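Local coordinates for protein isoflavone reductase (PDB 2GAS) that uses NADPH to reduce achiral isoflavones to chiral isoflavanones on the route to the alfalfa phytoalexin medicarpin, at residues A[94-99]-A[106-111]; A[158-163]-A[297-302]. All blocks are in the same frame, centred on the assembly; numbering follows the deposited sequence.

How the contacts relate
Contacts 1 and 2 follow one another along a single chain of the NmrA-type family, one closing before the other opens, and they lie on opposite sides of its centre. Their own centres are 31 Å apart and their nearest atoms about 11 Å, so neither touches the other. The presumed NADP(+) site relates them: the side chain of Ile95 in contact 1 lies about 9 Å from Gly9, and that of Arg161 in contact 2 about 10 Å from Ala13. The arginine does not touch Ala13, but Tyr158 of the same segment packs on it. Segment 106-111 reaches toward the inferred proton acceptor through a weak hydrogen bond between Ser111 O and Lys133 NZ.

Contact 1: residues A[94-99]-A[106-111]; sequences KIIKAI and KKFFPS
The Phe108 ring lies between Pro110 N on one side and Ile95 and Ile96 of helix 92-102 on the other. Pro110 N sits 4.0 Å above one face, over the ring centre. Both isoleucines approach obliquely, their side chains crossing that of Phe108 at about a right angle. Ile95 uses its CG2 branch, which stands 4.1 Å from Phe108 CE1 and as far from CZ. Ile96 brings CG1 to 4.1 Å from Phe108 CE2; its CD1 also lies against this part of the ring, but is modelled too close to be trusted in detail.

The torsions explain the reach. With CG anti to the backbone N (chi1 172°), Phe108 extends its ring from the strand toward helix 92-102, while Ile95 turns CG2, rather than its longer branch, to the ring. The backbones stay well separated, the nearest CA atoms, those of Ile95 and Pro110, being 9.3 Å apart. The interface is therefore made by side chains, and it is wholly apolar: it buries 147 Å², of which Phe108 contributes 76 Å².

Ile140 of helix 126-143 touches both Ile96 and Phe108, and Val80 of the neighbouring strand also meets Phe108. Backbone hydrogen bonds of Lys107 and Phe109 with Val80 tie strand 107-109 to strand 79-82. Phe108 with Ile95 and Ile96 packs helix 92-102 on the sheet, and the adjacent parallel strands 79-82 and 107-109, joined through that helix, make a beta-alpha-beta crossover within the parallel 3-2-1-4-5 sheet of a Rossmann-type NADP-binding fold.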
ATOM      1  N   LYS A  94      -1.349  19.957   1.095  1.00 20.04           N
ATOM      2  CA  LYS A  94      -2.144  20.607   2.127  1.00 20.45           C
ATOM      3  C   LYS A  94      -1.845  19.971   3.480  1.00 21.24           C
ATOM      4  O   LYS A  94      -1.772  20.660   4.496  1.00 19.95           O
ATOM      5  CB  LYS A  94      -3.632  20.480   1.790  1.00 22.63           C
ATOM      6  CG  LYS A  94      -3.991  21.105   0.449  1.00 23.07           C
ATOM      7  CD  LYS A  94      -5.344  20.630  -0.062  1.00 25.56           C
ATOM      8  CE  LYS A  94      -5.674  21.280  -1.400  1.00 28.41           C
ATOM      9  NZ  LYS A  94      -6.943  20.772  -1.989  1.00 29.14           N
ATOM     10  N   ILE A  95      -1.665  18.654   3.495  1.00 19.18           N
ATOM     11  CA  ILE A  95      -1.359  17.961   4.739  1.00 19.97           C
ATOM     12  C   ILE A  95       0.000  18.393   5.288  1.00 18.60           C
ATOM     13  O   ILE A  95       0.152  18.607   6.492  1.00 18.88           O
ATOM     14  CB  ILE A  95      -1.351  16.430   4.541  1.00 22.02           C
ATOM     15  CG1 ILE A  95      -2.744  15.950   4.120  1.00 24.74           C
ATOM     16  CG2 ILE A  95      -0.911  15.749   5.827  1.00 20.46           C
ATOM     17  CD1 ILE A  95      -3.804  16.168   5.166  1.00 31.23           C
ATOM     18  N   ILE A  96       0.985  18.518   4.404  1.00 18.72           N
ATOM     19  CA  ILE A  96       2.327  18.929   4.800  1.00 18.59           C
ATOM     20  C   ILE A  96       2.301  20.356   5.351  1.00 19.62           C
ATOM     21  O   ILE A  96       2.992  20.668   6.322  1.00 18.96           O
ATOM     22  CB  ILE A  96       3.310  18.835   3.602  1.00 18.92           C
ATOM     23  CG1 ILE A  96       3.510  17.367   3.215  1.00 21.32           C
ATOM     24  CG2 ILE A  96       4.653  19.456   3.964  1.00 20.07           C
ATOM     25  CD1 ILE A  96       4.096  16.529   4.326  1.00 28.23           C
ATOM     26  N   LYS A  97       1.498  21.214   4.732  1.00 20.34           N
ATOM     27  CA  LYS A  97       1.384  22.594   5.196  1.00 21.54           C
ATOM     28  C   LYS A  97       0.862  22.585   6.629  1.00 21.66           C
ATOM     29  O   LYS A  97       1.378  23.299   7.492  1.00 22.36           O
ATOM     30  CB  LYS A  97       0.428  23.388   4.301  1.00 22.67           C
ATOM     31  CG  LYS A  97       0.268  24.849   4.708  1.00 26.55           C
ATOM     32  CD  LYS A  97      -0.706  25.572   3.788  1.00 29.48           C
ATOM     33  CE  LYS A  97      -0.836  27.046   4.159  1.00 33.29           C
ATOM     34  NZ  LYS A  97      -1.309  27.250   5.555  1.00 35.81           N
ATOM     35  N   ALA A  98      -0.154  21.763   6.887  1.00 19.75           N
ATOM     36  CA  ALA A  98      -0.728  21.673   8.224  1.00 19.90           C
ATOM     37  C   ALA A  98       0.273  21.089   9.221  1.00 19.37           C
ATOM     38  O   ALA A  98       0.337  21.522  10.369  1.00 19.47           O
ATOM     39  CB  ALA A  98      -2.010  20.828   8.199  1.00 18.40           C
ATOM     40  N   ILE A  99       1.049  20.099   8.783  1.00 19.36           N
ATOM     41  CA  ILE A  99       2.060  19.473   9.637  1.00 20.32           C
ATOM     42  C   ILE A  99       3.108  20.503  10.063  1.00 20.79           C
ATOM     43  O   ILE A  99       3.490  20.578  11.233  1.00 20.28           O
ATOM     44  CB  ILE A  99       2.773  18.314   8.891  1.00 20.45           C
ATOM     45  CG1 ILE A  99       1.808  17.145   8.716  1.00 22.28           C
ATOM     46  CG2 ILE A  99       4.028  17.883   9.644  1.00 20.11           C
ATOM     47  CD1 ILE A  99       1.354  16.530  10.007  1.00 25.86           C
ATOM     48  N   LYS A 106       6.286  13.873  14.891  1.00 17.40           N
ATOM     49  CA  LYS A 106       7.502  13.085  15.025  1.00 17.95           C
ATOM     50  C   LYS A 106       7.731  12.158  13.835  1.00 17.38           C
ATOM     51  O   LYS A 106       8.846  11.686  13.616  1.00 17.06           O
ATOM     52  CB  LYS A 106       7.456  12.274  16.323  1.00 17.95           C
ATOM     53  CG  LYS A 106       7.337  13.161  17.551  1.00 20.46           C
ATOM     54  CD  LYS A 106       7.335  12.360  18.842  1.00 23.49           C
ATOM     55  CE  LYS A 106       7.122  13.278  20.033  1.00 25.34           C
ATOM     56  NZ  LYS A 106       7.026  12.524  21.310  1.00 28.99           N
ATOM     57  N   LYS A 107       6.681  11.902  13.062  1.00 16.63           N
ATOM     58  CA  LYS A 107       6.826  11.046  11.887  1.00 18.04           C
ATOM     59  C   LYS A 107       5.605  11.125  10.989  1.00 17.57           C
ATOM     60  O   LYS A 107       4.477  11.076  11.463  1.00 17.75           O
ATOM     61  CB  LYS A 107       7.073   9.588  12.308  1.00 19.30           C
ATOM     62  CG  LYS A 107       7.478   8.681  11.152  1.00 24.84           C
ATOM     63  CD  LYS A 107       8.507   7.628  11.576  1.00 29.81           C
ATOM     64  CE  LYS A 107       7.903   6.604  12.518  1.00 30.48           C
ATOM     65  NZ  LYS A 107       8.896   5.569  12.941  1.00 31.47           N
ATOM     66  N   PHE A 108       5.843  11.264   9.689  1.00 16.20           N
ATOM     67  CA  PHE A 108       4.770  11.336   8.707  1.00 15.24           C
ATOM     68  C   PHE A 108       4.917  10.226   7.683  1.00 15.25           C
ATOM     69  O   PHE A 108       5.997  10.035   7.120  1.00 13.95           O
ATOM     70  CB  PHE A 108       4.786  12.693   7.987  1.00 16.18           C
ATOM     71  CG  PHE A 108       3.822  12.791   6.824  1.00 16.74           C
ATOM     72  CD1 PHE A 108       2.495  12.389   6.958  1.00 15.66           C
ATOM     73  CD2 PHE A 108       4.234  13.326   5.605  1.00 15.81           C
ATOM     74  CE1 PHE A 108       1.598  12.524   5.893  1.00 16.44           C
ATOM     75  CE2 PHE A 108       3.342  13.464   4.542  1.00 14.23           C
ATOM     76  CZ  PHE A 108       2.031  13.066   4.684  1.00 15.48           C
ATOM     77  N   PHE A 109       3.833   9.479   7.476  1.00 13.45           N
ATOM     78  CA  PHE A 109       3.792   8.412   6.484  1.00 13.49           C
ATOM     79  C   PHE A 109       2.948   8.906   5.321  1.00 14.68           C
ATOM     80  O   PHE A 109       1.726   8.980   5.433  1.00 15.89           O
ATOM     81  CB  PHE A 109       3.101   7.144   7.014  1.00 15.37           C
ATOM     82  CG  PHE A 109       3.952   6.291   7.913  1.00 15.53           C
ATOM     83  CD1 PHE A 109       4.232   6.683   9.216  1.00 15.32           C
ATOM     84  CD2 PHE A 109       4.421   5.052   7.470  1.00 14.33           C
ATOM     85  CE1 PHE A 109       4.962   5.856  10.074  1.00 16.55           C
ATOM     86  CE2 PHE A 109       5.156   4.212   8.321  1.00 15.49           C
ATOM     87  CZ  PHE A 109       5.424   4.613   9.623  1.00 14.23           C
ATOM     88  N   PRO A 110       3.578   9.277   4.198  1.00 14.06           N
ATOM     89  CA  PRO A 110       2.742   9.736   3.087  1.00 14.97           C
ATOM     90  C   PRO A 110       2.032   8.555   2.420  1.00 16.52           C
ATOM     91  O   PRO A 110       2.279   7.395   2.762  1.00 15.72           O
ATOM     92  CB  PRO A 110       3.742  10.431   2.161  1.00 14.49           C
ATOM     93  CG  PRO A 110       5.023   9.696   2.440  1.00 13.78           C
ATOM     94  CD  PRO A 110       5.003   9.542   3.937  1.00 13.11           C
ATOM     95  N   SER A 111       1.156   8.860   1.466  1.00 15.69           N
ATOM     96  CA  SER A 111       0.379   7.847   0.759  1.00 16.46           C
ATOM     97  C   SER A 111       1.227   7.040  -0.222  1.00 15.84           C
ATOM     98  O   SER A 111       1.197   7.264  -1.432  1.00 16.78           O
ATOM     99  CB  SER A 111      -0.794   8.518   0.029  1.00 17.15           C
ATOM    100  OG  SER A 111      -1.643   7.561  -0.575  1.00 19.46           O
TER

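Contact 2: residues A[158-163]-A[297-302]; sequences YFLRNL and TTADEY
Tyr302 and Leu160 both hold CG anti to the backbone N (chi1 172° and -164°), which sends the two side chains past each other in opposite directions. The contact joins two helix ends: a Schellman motif, with Leu163 at positive phi and its N 3.0 Å from Leu160 O, ends the weakly bonded helix 156-160, and a capping box of Thr298 and Glu301 starts helix 299-303. Leu160 CD2 is the shared apolar point, 3.7 Å from Ala299 CB and equally far from Tyr302 CD2, which it meets obliquely. Tyr302 CE2 comes within 4.0 Å of Arg161 CA; the side chains cross at a slant, and the hydroxyl end abuts the arginine stem, OH lying 3.3 Å from Arg161 CB. The extended Arg161 chain then leads away to a salt bridge with Asp170. Cut back to an alanine, Tyr302 would probably leave Leu160 CD2 with Ala299 CB but without the ring, and Arg161 CB without the hydroxyl. Val226 and Tyr188 also pack on Leu160. At the N-terminal end of helix 299-303, Glu301 N donates to Thr298 OG1 at 3.0 Å, and Thr298 N reaches Glu301 OE2 from above the carboxylate plane, 3.1 Å away.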
ATOM      1  N   TYR A 158      -5.395  -7.124  -4.305  1.00 23.79           N
ATOM      2  CA  TYR A 158      -5.397  -6.401  -5.569  1.00 26.51           C
ATOM      3  C   TYR A 158      -4.669  -7.113  -6.700  1.00 26.93           C
ATOM      4  O   TYR A 158      -5.130  -7.082  -7.842  1.00 29.07           O
ATOM      5  CB  TYR A 158      -4.790  -5.010  -5.375  1.00 28.94           C
ATOM      6  CG  TYR A 158      -5.688  -4.073  -4.606  1.00 34.82           C
ATOM      7  CD1 TYR A 158      -6.879  -3.610  -5.163  1.00 37.14           C
ATOM      8  CD2 TYR A 158      -5.366  -3.671  -3.309  1.00 38.01           C
ATOM      9  CE1 TYR A 158      -7.731  -2.770  -4.449  1.00 40.35           C
ATOM     10  CE2 TYR A 158      -6.211  -2.831  -2.584  1.00 40.39           C
ATOM     11  CZ  TYR A 158      -7.391  -2.386  -3.161  1.00 40.94           C
ATOM     12  OH  TYR A 158      -8.237  -1.562  -2.454  1.00 45.02           O
ATOM     13  N   PHE A 159      -3.542  -7.752  -6.387  1.00 24.32           N
ATOM     14  CA  PHE A 159      -2.748  -8.443  -7.400  1.00 24.03           C
ATOM     15  C   PHE A 159      -2.908  -9.956  -7.424  1.00 23.98           C
ATOM     16  O   PHE A 159      -3.211 -10.541  -8.463  1.00 26.62           O
ATOM     17  CB  PHE A 159      -1.252  -8.156  -7.216  1.00 26.15           C
ATOM     18  CG  PHE A 159      -0.843  -6.750  -7.554  1.00 29.78           C
ATOM     19  CD1 PHE A 159      -1.092  -5.706  -6.673  1.00 28.07           C
ATOM     20  CD2 PHE A 159      -0.173  -6.480  -8.745  1.00 30.25           C
ATOM     21  CE1 PHE A 159      -0.677  -4.409  -6.969  1.00 29.71           C
ATOM     22  CE2 PHE A 159       0.245  -5.188  -9.051  1.00 31.63           C
ATOM     23  CZ  PHE A 159      -0.007  -4.150  -8.160  1.00 29.64           C
ATOM     24  N   LEU A 160      -2.685 -10.584  -6.276  1.00 19.92           N
ATOM     25  CA  LEU A 160      -2.748 -12.030  -6.178  1.00 18.89           C
ATOM     26  C   LEU A 160      -4.135 -12.631  -6.331  1.00 20.25           C
ATOM     27  O   LEU A 160      -4.274 -13.733  -6.862  1.00 18.94           O
ATOM     28  CB  LEU A 160      -2.137 -12.477  -4.846  1.00 16.64           C
ATOM     29  CG  LEU A 160      -1.776 -13.958  -4.729  1.00 19.05           C
ATOM     30  CD1 LEU A 160      -0.821 -14.340  -5.859  1.00 21.23           C
ATOM     31  CD2 LEU A 160      -1.130 -14.227  -3.372  1.00 19.08           C
ATOM     32  N   ARG A 161      -5.160 -11.915  -5.881  1.00 19.14           N
ATOM     33  CA  ARG A 161      -6.514 -12.444  -5.961  1.00 22.15           C
ATOM     34  C   ARG A 161      -6.911 -12.926  -7.349  1.00 20.20           C
ATOM     35  O   ARG A 161      -7.620 -13.921  -7.478  1.00 21.40           O
ATOM     36  CB  ARG A 161      -7.537 -11.417  -5.484  1.00 22.89           C
ATOM     37  CG  ARG A 161      -8.931 -11.995  -5.479  1.00 28.61           C
ATOM     38  CD  ARG A 161      -9.950 -11.055  -4.898  1.00 28.56           C
ATOM     39  NE  ARG A 161     -11.276 -11.661  -4.950  1.00 31.41           N
ATOM     40  CZ  ARG A 161     -12.358 -11.132  -4.396  1.00 34.13           C
ATOM     41  NH1 ARG A 161     -12.271  -9.979  -3.745  1.00 36.15           N
ATOM     42  NH2 ARG A 161     -13.525 -11.754  -4.495  1.00 34.35           N
ATOM     43  N   ASN A 162      -6.490 -12.222  -8.390  1.00 19.22           N
ATOM     44  CA  ASN A 162      -6.842 -12.680  -9.725  1.00 19.87           C
ATOM     45  C   ASN A 162      -5.613 -13.062 -10.533  1.00 19.43           C
ATOM     46  O   ASN A 162      -5.657 -13.096 -11.761  1.00 19.63           O
ATOM     47  CB  ASN A 162      -7.677 -11.629 -10.467  1.00 23.17           C
ATOM     48  CG  ASN A 162      -6.943 -10.328 -10.680  1.00 24.73           C
ATOM     49  OD1 ASN A 162      -7.488  -9.403 -11.289  1.00 31.44           O
ATOM     50  ND2 ASN A 162      -5.716 -10.235 -10.183  1.00 24.19           N
ATOM     51  N   LEU A 163      -4.531 -13.386  -9.830  1.00 18.57           N
ATOM     52  CA  LEU A 163      -3.278 -13.771 -10.474  1.00 19.95           C
ATOM     53  C   LEU A 163      -2.883 -12.788 -11.572  1.00 21.30           C
ATOM     54  O   LEU A 163      -2.410 -13.187 -12.644  1.00 20.29           O
ATOM     55  CB  LEU A 163      -3.394 -15.187 -11.051  1.00 20.92           C
ATOM     56  CG  LEU A 163      -3.056 -16.353 -10.115  1.00 26.42           C
ATOM     57  CD1 LEU A 163      -3.772 -16.202  -8.787  1.00 27.42           C
ATOM     58  CD2 LEU A 163      -3.435 -17.667 -10.792  1.00 27.04           C
ATOM     59  N   THR A 297       0.873 -13.715   6.703  1.00 20.78           N
ATOM     60  CA  THR A 297       0.047 -14.663   5.966  1.00 20.49           C
ATOM     61  C   THR A 297       0.770 -14.945   4.652  1.00 19.93           C
ATOM     62  O   THR A 297       1.149 -14.022   3.933  1.00 19.19           O
ATOM     63  CB  THR A 297      -1.345 -14.068   5.663  1.00 20.23           C
ATOM     64  OG1 THR A 297      -2.072 -13.902   6.887  1.00 22.34           O
ATOM     65  CG2 THR A 297      -2.126 -14.983   4.732  1.00 20.87           C
ATOM     66  N   THR A 298       0.976 -16.218   4.336  1.00 19.46           N
ATOM     67  CA  THR A 298       1.676 -16.560   3.105  1.00 18.15           C
ATOM     68  C   THR A 298       0.765 -16.489   1.884  1.00 18.28           C
ATOM     69  O   THR A 298      -0.459 -16.502   1.999  1.00 17.86           O
ATOM     70  CB  THR A 298       2.278 -17.974   3.183  1.00 20.36           C
ATOM     71  OG1 THR A 298       1.219 -18.930   3.305  1.00 22.16           O
ATOM     72  CG2 THR A 298       3.202 -18.091   4.389  1.00 21.36           C
ATOM     73  N   ALA A 299       1.370 -16.403   0.706  1.00 18.68           N
ATOM     74  CA  ALA A 299       0.589 -16.359  -0.521  1.00 18.96           C
ATOM     75  C   ALA A 299      -0.193 -17.669  -0.596  1.00 21.04           C
ATOM     76  O   ALA A 299      -1.339 -17.701  -1.042  1.00 20.91           O
ATOM     77  CB  ALA A 299       1.509 -16.224  -1.718  1.00 21.37           C
ATOM     78  N   ASP A 300       0.439 -18.749  -0.144  1.00 21.38           N
ATOM     79  CA  ASP A 300      -0.192 -20.064  -0.144  1.00 24.59           C
ATOM     80  C   ASP A 300      -1.452 -20.051   0.718  1.00 23.41           C
ATOM     81  O   ASP A 300      -2.507 -20.520   0.299  1.00 25.28           O
ATOM     82  CB  ASP A 300       0.785 -21.114   0.395  1.00 29.70           C
ATOM     83  CG  ASP A 300       0.202 -22.514   0.376  1.00 34.81           C
ATOM     84  OD1 ASP A 300       0.062 -23.086  -0.725  1.00 39.15           O
ATOM     85  OD2 ASP A 300      -0.124 -23.037   1.460  1.00 39.01           O
ATOM     86  N   GLU A 301      -1.333 -19.508   1.926  1.00 23.17           N
ATOM     87  CA  GLU A 301      -2.462 -19.421   2.848  1.00 22.31           C
ATOM     88  C   GLU A 301      -3.543 -18.500   2.289  1.00 21.47           C
ATOM     89  O   GLU A 301      -4.732 -18.819   2.342  1.00 21.60           O
ATOM     90  CB  GLU A 301      -1.980 -18.918   4.221  1.00 25.32           C
ATOM     91  CG  GLU A 301      -1.179 -19.957   5.016  1.00 28.89           C
ATOM     92  CD  GLU A 301      -0.443 -19.386   6.233  1.00 31.94           C
ATOM     93  OE1 GLU A 301       0.043 -20.190   7.059  1.00 33.95           O
ATOM     94  OE2 GLU A 301      -0.332 -18.148   6.366  1.00 28.45           O
ATOM     95  N   TYR A 302      -3.130 -17.360   1.737  1.00 19.97           N
ATOM     96  CA  TYR A 302      -4.080 -16.413   1.175  1.00 19.91           C
ATOM     97  C   TYR A 302      -4.974 -17.041   0.103  1.00 18.64           C
ATOM     98  O   TYR A 302      -6.183 -16.821   0.081  1.00 19.51           O
ATOM     99  CB  TYR A 302      -3.351 -15.205   0.565  1.00 16.80           C
ATOM    100  CG  TYR A 302      -4.285 -14.286  -0.195  1.00 18.82           C
ATOM    101  CD1 TYR A 302      -5.127 -13.400   0.479  1.00 17.14           C
ATOM    102  CD2 TYR A 302      -4.400 -14.376  -1.582  1.00 18.30           C
ATOM    103  CE1 TYR A 302      -6.069 -12.639  -0.215  1.00 19.43           C
ATOM    104  CE2 TYR A 302      -5.332 -13.625  -2.280  1.00 18.84           C
ATOM    105  CZ  TYR A 302      -6.167 -12.760  -1.594  1.00 17.93           C
ATOM    106  OH  TYR A 302      -7.113 -12.044  -2.290  1.00 21.94           O
TER